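Local coordinates for vacuolar-sorting protein BRO1 (Saccharomyces cerevisiae, PDB 1ZB1), which helps concentrate and sort cargo proteins into intralumenal vesicles of the multivesicular body and recruits the deubiquitinase DOA4 to endosomes, at residues C158-S163 / N178-A183; K154-F159 / I344-W349. All blocks are in the same frame, centred on the assembly; numbering follows the deposited sequence.

In the fold
Both contacts belong to the Bro1 domain, the part of this longer protein held in the chain, and both start on helix 146-165 near the middle of the elongated, mostly helical fold. Interaction 1 closes a short loop: helix 146-165 ends just beyond S163, the chain turns through residues 166-175 and returns as helix 176-198, nearly antiparallel to the first. Interaction 2 closes a far longer one, 184 residues between its segments, which takes in the second helix of interaction 1 and brings the loop before helix 349-371 back to helix 146-165. C158 and F159 lie in both first segments, and Y161 of interaction 1 meets the W349 ring of interaction 2.

Interaction 1 of 2, residues C158-S163 / N178-A183; sequences CFEYLS and NTRFLA
T179 OG1 is gripped by several groups: water 1 lies 2.8 Å from it and reaches on, by a weak bond, to L162 O, while S176 O and Q175 O are weak hydrogen-bond partners that must share or alternate for its one proton. The setting is an antiparallel alpha-hairpin, helices 146-165 and 176-198 of the Bro1 domain, whose local axes pass 7.8 Å apart with their directions at 160°. The same hydroxyl is pressed against S163, its OG1 only 3.1 Å from S163 CB. S163 OG, set between its backbone N and carbonyl carbon, turns back on its own helix and donates to E160 O at 2.9 Å. S163 OG also lies over one face of the R180 guanidinium, offset toward the rim, at an angle too poor for a hydrogen bond. R180 leaves its helix pointing away, then bends at chi2 and chi3 to run alongside E160, giving a long salt bridge from R180 NH2 to E160 OE2 (3.4 Å) with the two planes 80° apart; NH2 lies even nearer E160 CG. E164 is a second, long and weak ionic partner, at NH1. On the buried side F159 CB packs on A183 CB at 3.6 Å. L182 CB sits 3.6 Å from the F159 ring centroid and 5° off its normal, a CH-pi contact, while L182 CD2 reaches F159 CE1 at 3.7 Å.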
loop_
_atom_site.group_PDB
_atom_site.type_symbol
_atom_site.label_atom_id
_atom_site.label_comp_id
_atom_site.label_asym_id
_atom_site.label_seq_id
_atom_site.Cartn_x
_atom_site.Cartn_y
_atom_site.Cartn_z
ATOM N N CYS A 158 4.929 -0.510 6.006
ATOM C CA CYS A 158 4.101 -0.634 7.206
ATOM C C CYS A 158 3.192 -1.872 7.196
ATOM O O CYS A 158 3.104 -2.587 8.199
ATOM C CB CYS A 158 3.248 0.627 7.396
ATOM S SG CYS A 158 4.208 2.134 7.730
ATOM N N PHE A 159 2.506 -2.118 6.083
ATOM C CA PHE A 159 1.624 -3.289 5.985
ATOM C C PHE A 159 2.403 -4.600 6.056
ATOM O O PHE A 159 1.916 -5.601 6.593
ATOM C CB PHE A 159 0.814 -3.251 4.689
ATOM C CG PHE A 159 -0.339 -2.285 4.724
ATOM C CD1 PHE A 159 -1.294 -2.362 5.744
ATOM C CD2 PHE A 159 -0.496 -1.326 3.724
ATOM C CE1 PHE A 159 -2.391 -1.503 5.767
ATOM C CE2 PHE A 159 -1.596 -0.459 3.737
ATOM C CZ PHE A 159 -2.547 -0.550 4.764
ATOM N N GLU A 160 3.610 -4.586 5.504
ATOM C CA GLU A 160 4.476 -5.757 5.510
ATOM C C GLU A 160 4.868 -6.105 6.949
ATOM O O GLU A 160 4.805 -7.268 7.352
ATOM C CB GLU A 160 5.728 -5.473 4.671
ATOM C CG GLU A 160 6.771 -6.576 4.698
ATOM C CD GLU A 160 7.926 -6.293 3.755
ATOM O OE1 GLU A 160 8.643 -5.289 3.966
ATOM O OE2 GLU A 160 8.111 -7.076 2.799
ATOM N N TYR A 161 5.266 -5.095 7.715
ATOM C CA TYR A 161 5.657 -5.291 9.114
ATOM C C TYR A 161 4.481 -5.835 9.916
ATOM O O TYR A 161 4.644 -6.707 10.776
ATOM C CB TYR A 161 6.122 -3.968 9.728
ATOM C CG TYR A 161 6.558 -4.081 11.176
ATOM C CD1 TYR A 161 7.886 -4.355 11.504
ATOM C CD2 TYR A 161 5.640 -3.920 12.217
ATOM C CE1 TYR A 161 8.292 -4.462 12.832
ATOM C CE2 TYR A 161 6.033 -4.029 13.549
ATOM C CZ TYR A 161 7.364 -4.298 13.848
ATOM O OH TYR A 161 7.771 -4.382 15.161
ATOM N N LEU A 162 3.294 -5.306 9.642
ATOM C CA LEU A 162 2.086 -5.758 10.319
ATOM C C LEU A 162 1.805 -7.247 10.039
ATOM O O LEU A 162 1.489 -8.014 10.956
ATOM C CB LEU A 162 0.886 -4.921 9.857
ATOM C CG LEU A 162 0.774 -3.500 10.440
ATOM C CD1 LEU A 162 -0.279 -2.722 9.665
ATOM C CD2 LEU A 162 0.404 -3.564 11.924
ATOM N N SER A 163 1.919 -7.655 8.781
ATOM C CA SER A 163 1.636 -9.049 8.439
ATOM C C SER A 163 2.644 -10.016 9.041
ATOM O O SER A 163 2.299 -11.147 9.377
ATOM C CB SER A 163 1.595 -9.244 6.920
ATOM O OG SER A 163 2.888 -9.140 6.360
ATOM N N ASN A 178 -4.456 -10.550 5.138
ATOM C CA ASN A 178 -5.082 -9.331 4.645
ATOM C C ASN A 178 -4.114 -8.150 4.627
ATOM O O ASN A 178 -4.180 -7.309 3.734
ATOM C CB ASN A 178 -6.339 -9.007 5.454
ATOM C CG ASN A 178 -7.441 -10.036 5.239
ATOM O OD1 ASN A 178 -7.584 -10.581 4.144
ATOM N ND2 ASN A 178 -8.232 -10.292 6.278
ATOM N N THR A 179 -3.208 -8.082 5.596
ATOM C CA THR A 179 -2.234 -6.997 5.597
ATOM C C THR A 179 -1.190 -7.271 4.512
ATOM O O THR A 179 -0.597 -6.346 3.954
ATOM C CB THR A 179 -1.555 -6.831 6.976
ATOM O OG1 THR A 179 -1.231 -8.115 7.524
ATOM C CG2 THR A 179 -2.488 -6.068 7.927
ATOM N N ARG A 180 -0.973 -8.547 4.197
ATOM C CA ARG A 180 -0.025 -8.905 3.142
ATOM C C ARG A 180 -0.623 -8.428 1.804
ATOM O O ARG A 180 0.080 -7.885 0.939
ATOM C CB ARG A 180 0.180 -10.424 3.109
ATOM C CG ARG A 180 1.121 -10.918 2.019
ATOM C CD ARG A 180 2.497 -11.228 2.587
ATOM N NE ARG A 180 3.401 -10.086 2.513
ATOM C CZ ARG A 180 4.504 -9.956 3.241
ATOM N NH1 ARG A 180 4.848 -10.895 4.114
ATOM N NH2 ARG A 180 5.274 -8.889 3.085
ATOM N N PHE A 181 -1.927 -8.637 1.651
ATOM C CA PHE A 181 -2.646 -8.223 0.446
ATOM C C PHE A 181 -2.511 -6.708 0.300
ATOM O O PHE A 181 -2.176 -6.203 -0.771
ATOM C CB PHE A 181 -4.127 -8.633 0.559
ATOM C CG PHE A 181 -5.021 -8.049 -0.505
ATOM C CD1 PHE A 181 -4.819 -8.341 -1.854
ATOM C CD2 PHE A 181 -6.078 -7.209 -0.155
ATOM C CE1 PHE A 181 -5.653 -7.804 -2.837
ATOM C CE2 PHE A 181 -6.919 -6.665 -1.129
ATOM C CZ PHE A 181 -6.704 -6.965 -2.475
ATOM N N LEU A 182 -2.771 -5.984 1.383
ATOM C CA LEU A 182 -2.661 -4.530 1.352
ATOM C C LEU A 182 -1.234 -4.090 0.988
ATOM O O LEU A 182 -1.040 -3.120 0.244
ATOM C CB LEU A 182 -3.087 -3.952 2.707
ATOM C CG LEU A 182 -4.490 -3.336 2.832
ATOM C CD1 LEU A 182 -5.411 -3.834 1.740
ATOM C CD2 LEU A 182 -5.054 -3.627 4.217
ATOM N N ALA A 183 -0.238 -4.799 1.511
ATOM C CA ALA A 183 1.159 -4.472 1.207
ATOM C C ALA A 183 1.432 -4.673 -0.288
ATOM O O ALA A 183 2.100 -3.854 -0.921
ATOM C CB ALA A 183 2.098 -5.353 2.028
HETATM O O HOH W 1 -1.188 -8.168 10.325
#

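Interaction 2 of 2, residues K154-F159 / I344-W349; sequences KAFSCF and IKSPTW
The rings of F156 and W349 are both met obliquely across this contact. S346 CB lies 3.5 Å from F156 CD2, and I344 CG2 lies 4.3 Å from the same F156 CD2; the F156 ring also stacks on H187 of helix 176-198. At W349 the neighbour is a thiol: C158 SG lies 4.7 Å from the centroid of the six-membered ring and 53° off its normal, a Cys sulfur-aromatic contact in which CE3 is the closest ring atom. The indole is further set by Y76, edge-to-face, and by Y161. Here the extended chain 344-348, which leads into helix 349-371, passes across helix 146-165 of the Bro1 domain. Between the two rings stands S157. With OG anti to the backbone N (chi1 179°), its hydroxyl points at the loop and donates to P347 O over a short 2.5 Å, the donor tilted 34° from the carbonyl plane. Water 2 gives a second link, donating to S157 O at 2.9 Å and accepting weakly from W349 N. T348, the N-cap of helix 349-371, turns its hydroxyl to K351 N. The polar link from S157 to the P347 carbonyl, set between an aromatic contact at F156 and a sulfur-aromatic one at W349, thus fixes the loop on helix 146-165 just where helix 349-371 begins.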
loop_
_atom_site.group_PDB
_atom_site.type_symbol
_atom_site.label_atom_id
_atom_site.label_comp_id
_atom_site.label_asym_id
_atom_site.label_seq_id
_atom_site.Cartn_x
_atom_site.Cartn_y
_atom_site.Cartn_z
ATOM N N LYS A 154 6.359 3.658 1.557
ATOM C CA LYS A 154 6.316 3.560 3.013
ATOM C C LYS A 154 5.076 2.779 3.465
ATOM O O LYS A 154 5.141 1.996 4.421
ATOM C CB LYS A 154 6.341 4.957 3.653
ATOM C CG LYS A 154 7.703 5.635 3.565
ATOM C CD LYS A 154 7.684 7.027 4.166
ATOM C CE LYS A 154 9.063 7.659 4.133
ATOM N NZ LYS A 154 9.036 9.061 4.652
ATOM N N ALA A 155 3.950 2.979 2.786
ATOM C CA ALA A 155 2.733 2.246 3.149
ATOM C C ALA A 155 3.037 0.755 3.033
ATOM O O ALA A 155 2.704 -0.027 3.923
ATOM C CB ALA A 155 1.575 2.625 2.221
ATOM N N PHE A 156 3.686 0.381 1.930
ATOM C CA PHE A 156 4.077 -1.002 1.662
ATOM C C PHE A 156 4.863 -1.550 2.854
ATOM O O PHE A 156 4.561 -2.625 3.373
ATOM C CB PHE A 156 4.908 -1.034 0.361
ATOM C CG PHE A 156 5.645 -2.331 0.103
ATOM C CD1 PHE A 156 5.070 -3.567 0.387
ATOM C CD2 PHE A 156 6.909 -2.304 -0.492
ATOM C CE1 PHE A 156 5.741 -4.757 0.085
ATOM C CE2 PHE A 156 7.592 -3.488 -0.803
ATOM C CZ PHE A 156 7.004 -4.715 -0.512
ATOM N N SER A 157 5.860 -0.794 3.297
ATOM C CA SER A 157 6.681 -1.198 4.427
ATOM C C SER A 157 5.866 -1.412 5.717
ATOM O O SER A 157 6.091 -2.382 6.441
ATOM C CB SER A 157 7.775 -0.149 4.658
ATOM O OG SER A 157 8.589 -0.495 5.759
ATOM N N CYS A 158 4.929 -0.510 6.006
ATOM C CA CYS A 158 4.101 -0.634 7.206
ATOM C C CYS A 158 3.192 -1.872 7.196
ATOM O O CYS A 158 3.104 -2.587 8.199
ATOM C CB CYS A 158 3.248 0.627 7.396
ATOM S SG CYS A 158 4.208 2.134 7.730
ATOM N N PHE A 159 2.506 -2.118 6.083
ATOM C CA PHE A 159 1.624 -3.289 5.985
ATOM C C PHE A 159 2.403 -4.600 6.056
ATOM O O PHE A 159 1.916 -5.601 6.593
ATOM C CB PHE A 159 0.814 -3.251 4.689
ATOM C CG PHE A 159 -0.339 -2.285 4.724
ATOM C CD1 PHE A 159 -1.294 -2.362 5.744
ATOM C CD2 PHE A 159 -0.496 -1.326 3.724
ATOM C CE1 PHE A 159 -2.391 -1.503 5.767
ATOM C CE2 PHE A 159 -1.596 -0.459 3.737
ATOM C CZ PHE A 159 -2.547 -0.550 4.764
ATOM N N ILE A 344 11.029 -0.574 -6.788
ATOM C CA ILE A 344 10.681 -0.143 -5.440
ATOM C C ILE A 344 11.462 -0.843 -4.331
ATOM O O ILE A 344 11.358 -2.056 -4.144
ATOM C CB ILE A 344 9.149 -0.311 -5.182
ATOM C CG1 ILE A 344 8.363 0.741 -5.972
ATOM C CG2 ILE A 344 8.831 -0.131 -3.700
ATOM C CD1 ILE A 344 8.522 0.656 -7.449
ATOM N N LYS A 345 12.242 -0.059 -3.599
ATOM C CA LYS A 345 13.035 -0.571 -2.489
ATOM C C LYS A 345 12.401 -0.055 -1.203
ATOM O O LYS A 345 12.509 1.128 -0.883
ATOM C CB LYS A 345 14.479 -0.073 -2.593
ATOM C CG LYS A 345 15.195 -0.483 -3.874
ATOM C CD LYS A 345 16.614 0.076 -3.914
ATOM C CE LYS A 345 17.340 -0.323 -5.194
ATOM N NZ LYS A 345 18.745 0.182 -5.209
ATOM N N SER A 346 11.742 -0.940 -0.465
ATOM C CA SER A 346 11.078 -0.532 0.763
ATOM C C SER A 346 12.000 -0.480 1.973
ATOM O O SER A 346 12.799 -1.389 2.205
ATOM C CB SER A 346 9.909 -1.465 1.075
ATOM O OG SER A 346 10.371 -2.707 1.577
ATOM N N PRO A 347 11.901 0.600 2.757
ATOM C CA PRO A 347 12.720 0.776 3.956
ATOM C C PRO A 347 12.070 -0.063 5.051
ATOM O O PRO A 347 10.961 -0.557 4.869
ATOM C CB PRO A 347 12.607 2.269 4.215
ATOM C CG PRO A 347 11.187 2.539 3.839
ATOM C CD PRO A 347 11.026 1.768 2.545
ATOM N N THR A 348 12.743 -0.252 6.177
ATOM C CA THR A 348 12.127 -1.038 7.246
ATOM C C THR A 348 11.182 -0.137 8.039
ATOM O O THR A 348 11.350 1.081 8.040
ATOM C CB THR A 348 13.182 -1.608 8.216
ATOM O OG1 THR A 348 13.988 -0.539 8.722
ATOM C CG2 THR A 348 14.066 -2.634 7.510
ATOM N N TRP A 349 10.176 -0.729 8.684
ATOM C CA TRP A 349 9.244 0.043 9.510
ATOM C C TRP A 349 10.091 0.684 10.602
ATOM O O TRP A 349 9.860 1.826 10.995
ATOM C CB TRP A 349 8.179 -0.868 10.148
ATOM C CG TRP A 349 7.500 -0.288 11.393
ATOM C CD1 TRP A 349 7.403 -0.882 12.623
ATOM C CD2 TRP A 349 6.851 0.992 11.518
ATOM N NE1 TRP A 349 6.740 -0.054 13.508
ATOM C CE2 TRP A 349 6.391 1.100 12.855
ATOM C CE3 TRP A 349 6.618 2.059 10.634
ATOM C CZ2 TRP A 349 5.710 2.231 13.329
ATOM C CZ3 TRP A 349 5.937 3.188 11.109
ATOM C CH2 TRP A 349 5.495 3.261 12.443
HETATM O O HOH W 2 8.784 -3.258 6.940
#